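Carbonic anhydrase (Sordaria macrospora, PDB 4O1J) probably catalyses the reversible hydration of carbon dioxide to hydrogencarbonate, as a tetrameric, zinc-dependent carbonic anhydrase of the beta class. Local coordinates at residues Cys110-Cys115 and Phe196-Gly201. Residues are numbered along the deposited sequence; the frame is centred on the assembly and turned at random.
Sequences CGHSAC and FDIGCG. With ZN (zinc ion), chain C.
His112 and Phe196 pair as parallel neighbours at the C-terminal ends of two central strands, where the sheet opens into the loops around the zinc site. Two backbone bonds bracket the histidine: Phe196 N gives its hydrogen to Gly111 O at 2.8 Å, nearly straight and in the carbonyl plane, and Ser113 N reaches back to Phe196 O at 3.2 Å. The side chains of His112 and Phe196 share one face of the sheet, with His112 CB at the edge of the phenyl ring, near its plane. Two residues before His112, Cys110 SG rests against Phe196 CB at 3.7 Å.

Past the last bridge, Ser113 joins the two segments. Its chi1 of 51° sets OG between its own N and carbonyl carbon, and from there OG accepts the N-H of Ile198 at 2.9 Å. An alanine here has no OG, which would probably leave the Ile198 N-H without its partner and the turn after Phe196 less firmly tied to segment 110-115.

Ile198 lies alongside His112, both side chains pointing the same way, and its CD1 comes obliquely to the imidazole, 3.6 Å from ND1. On the far side of the ring, NE2 binds the zinc at 2.3 Å. Cys115 SG is a second ligand, and the CB of Cys115 lies over one face of the His112 ring, toward its rim; Cys56 from the adjoining parallel strand 51-56 supplies a third.

Beyond the sheet, Ala114 and Ile198 pack against Ala44 and Leu43 of a second subunit. Within the subunit, strand 106-112 runs between 51-56 and 190-197, and Cys115 occupies the N-cap position of helix 116-122.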
ATOM      1  N   CYS A 110     -15.807  -3.456  13.284  1.00 25.65           N
ATOM      2  CA  CYS A 110     -17.245  -3.495  13.091  1.00 25.83           C
ATOM      3  C   CYS A 110     -17.637  -3.736  11.651  1.00 25.36           C
ATOM      4  O   CYS A 110     -17.385  -2.898  10.791  1.00 23.93           O
ATOM      5  CB  CYS A 110     -17.883  -2.195  13.569  1.00 25.00           C
ATOM      6  SG  CYS A 110     -19.682  -2.157  13.370  1.00 31.30           S
ATOM      7  N   GLY A 111     -18.302  -4.861  11.405  1.00 26.96           N
ATOM      8  CA  GLY A 111     -18.894  -5.099  10.102  1.00 29.72           C
ATOM      9  C   GLY A 111     -20.360  -4.747  10.169  1.00 31.28           C
ATOM     10  O   GLY A 111     -20.873  -4.526  11.259  1.00 30.44           O
ATOM     11  N   HIS A 112     -21.030  -4.682   9.020  1.00 31.55           N
ATOM     12  CA  HIS A 112     -22.439  -4.317   8.997  1.00 31.98           C
ATOM     13  C   HIS A 112     -23.213  -4.971   7.856  1.00 34.21           C
ATOM     14  O   HIS A 112     -22.634  -5.506   6.910  1.00 36.09           O
ATOM     15  CB  HIS A 112     -22.598  -2.804   8.891  1.00 30.39           C
ATOM     16  CG  HIS A 112     -22.306  -2.266   7.525  1.00 29.46           C
ATOM     17  ND1 HIS A 112     -23.281  -2.113   6.563  1.00 28.98           N
ATOM     18  CD2 HIS A 112     -21.153  -1.836   6.962  1.00 29.75           C
ATOM     19  CE1 HIS A 112     -22.740  -1.616   5.466  1.00 29.61           C
ATOM     20  NE2 HIS A 112     -21.449  -1.439   5.682  1.00 29.55           N
ATOM     21  N   SER A 113     -24.537  -4.906   7.966  1.00 33.18           N
ATOM     22  CA  SER A 113     -25.452  -5.435   6.965  1.00 31.40           C
ATOM     23  C   SER A 113     -25.588  -4.494   5.765  1.00 29.30           C
ATOM     24  O   SER A 113     -25.374  -3.288   5.883  1.00 29.29           O
ATOM     25  CB  SER A 113     -26.820  -5.693   7.601  1.00 33.12           C
ATOM     26  OG  SER A 113     -27.289  -4.550   8.300  1.00 33.19           O
ATOM     27  N   ALA A 114     -25.958  -5.059   4.617  1.00 28.78           N
ATOM     28  CA  ALA A 114     -26.093  -4.318   3.358  1.00 29.82           C
ATOM     29  C   ALA A 114     -24.771  -3.664   2.957  1.00 32.27           C
ATOM     30  O   ALA A 114     -24.751  -2.545   2.443  1.00 32.65           O
ATOM     31  CB  ALA A 114     -27.200  -3.273   3.452  1.00 28.86           C
ATOM     32  N   CYS A 115     -23.669  -4.372   3.198  1.00 32.43           N
ATOM     33  CA  CYS A 115     -22.355  -3.889   2.817  1.00 32.64           C
ATOM     34  C   CYS A 115     -22.143  -4.060   1.314  1.00 33.99           C
ATOM     35  O   CYS A 115     -22.230  -5.170   0.778  1.00 33.41           O
ATOM     36  CB  CYS A 115     -21.267  -4.628   3.598  1.00 32.37           C
ATOM     37  SG  CYS A 115     -19.624  -3.883   3.500  1.00 34.05           S
ATOM     38  N   PHE A 196     -22.974  -4.449  13.157  1.00 31.73           N
ATOM     39  CA  PHE A 196     -23.997  -3.426  13.180  1.00 30.85           C
ATOM     40  C   PHE A 196     -25.083  -3.786  12.186  1.00 31.94           C
ATOM     41  O   PHE A 196     -24.868  -3.754  10.971  1.00 30.17           O
ATOM     42  CB  PHE A 196     -23.388  -2.068  12.838  1.00 30.03           C
ATOM     43  CG  PHE A 196     -24.395  -0.969  12.656  1.00 29.51           C
ATOM     44  CD1 PHE A 196     -25.211  -0.573  13.711  1.00 29.01           C
ATOM     45  CD2 PHE A 196     -24.516  -0.321  11.435  1.00 28.05           C
ATOM     46  CE1 PHE A 196     -26.131   0.447  13.553  1.00 27.92           C
ATOM     47  CE2 PHE A 196     -25.431   0.696  11.266  1.00 28.02           C
ATOM     48  CZ  PHE A 196     -26.244   1.082  12.328  1.00 28.28           C
ATOM     49  N   ASP A 197     -26.260  -4.116  12.707  1.00 33.56           N
ATOM     50  CA  ASP A 197     -27.370  -4.476  11.854  1.00 35.76           C
ATOM     51  C   ASP A 197     -28.237  -3.244  11.620  1.00 36.28           C
ATOM     52  O   ASP A 197     -28.948  -2.794  12.515  1.00 38.45           O
ATOM     53  CB  ASP A 197     -28.165  -5.610  12.481  1.00 39.91           C
ATOM     54  CG  ASP A 197     -28.703  -6.565  11.451  1.00 46.11           C
ATOM     55  OD1 ASP A 197     -29.755  -6.248  10.853  1.00 49.08           O
ATOM     56  OD2 ASP A 197     -28.061  -7.623  11.230  1.00 46.86           O
ATOM     57  N   ILE A 198     -28.177  -2.706  10.408  1.00 34.91           N
ATOM     58  CA  ILE A 198     -28.792  -1.418  10.096  1.00 34.87           C
ATOM     59  C   ILE A 198     -30.312  -1.425  10.234  1.00 38.15           C
ATOM     60  O   ILE A 198     -30.906  -0.438  10.674  1.00 39.32           O
ATOM     61  CB  ILE A 198     -28.407  -0.963   8.673  1.00 32.45           C
ATOM     62  CG1 ILE A 198     -26.883  -0.900   8.547  1.00 29.66           C
ATOM     63  CG2 ILE A 198     -29.016   0.390   8.346  1.00 32.27           C
ATOM     64  CD1 ILE A 198     -26.394  -0.379   7.228  1.00 28.29           C
ATOM     65  N   GLY A 199     -30.936  -2.544   9.884  1.00 39.04           N
ATOM     66  CA  GLY A 199     -32.375  -2.683  10.012  1.00 38.48           C
ATOM     67  C   GLY A 199     -32.931  -2.385  11.394  1.00 39.85           C
ATOM     68  O   GLY A 199     -33.994  -1.775  11.515  1.00 41.30           O
ATOM     69  N   CYS A 200     -32.225  -2.801  12.443  1.00 40.28           N
ATOM     70  CA  CYS A 200     -32.704  -2.543  13.801  1.00 40.75           C
ATOM     71  C   CYS A 200     -31.830  -1.527  14.536  1.00 41.56           C
ATOM     72  O   CYS A 200     -32.157  -1.108  15.644  1.00 41.65           O
ATOM     73  CB  CYS A 200     -32.804  -3.848  14.607  1.00 40.38           C
ATOM     74  SG  CYS A 200     -31.284  -4.807  14.820  1.00 50.02           S
ATOM     75  N   GLY A 201     -30.727  -1.130  13.906  1.00 41.50           N
ATOM     76  CA  GLY A 201     -29.831  -0.129  14.461  1.00 40.82           C
ATOM     77  C   GLY A 201     -29.012  -0.600  15.648  1.00 41.84           C
ATOM     78  O   GLY A 201     -28.392   0.211  16.341  1.00 41.54           O
TER
HETATM   79 ZN    ZN C 301     -20.021  -1.595   3.910  1.00 28.77          ZN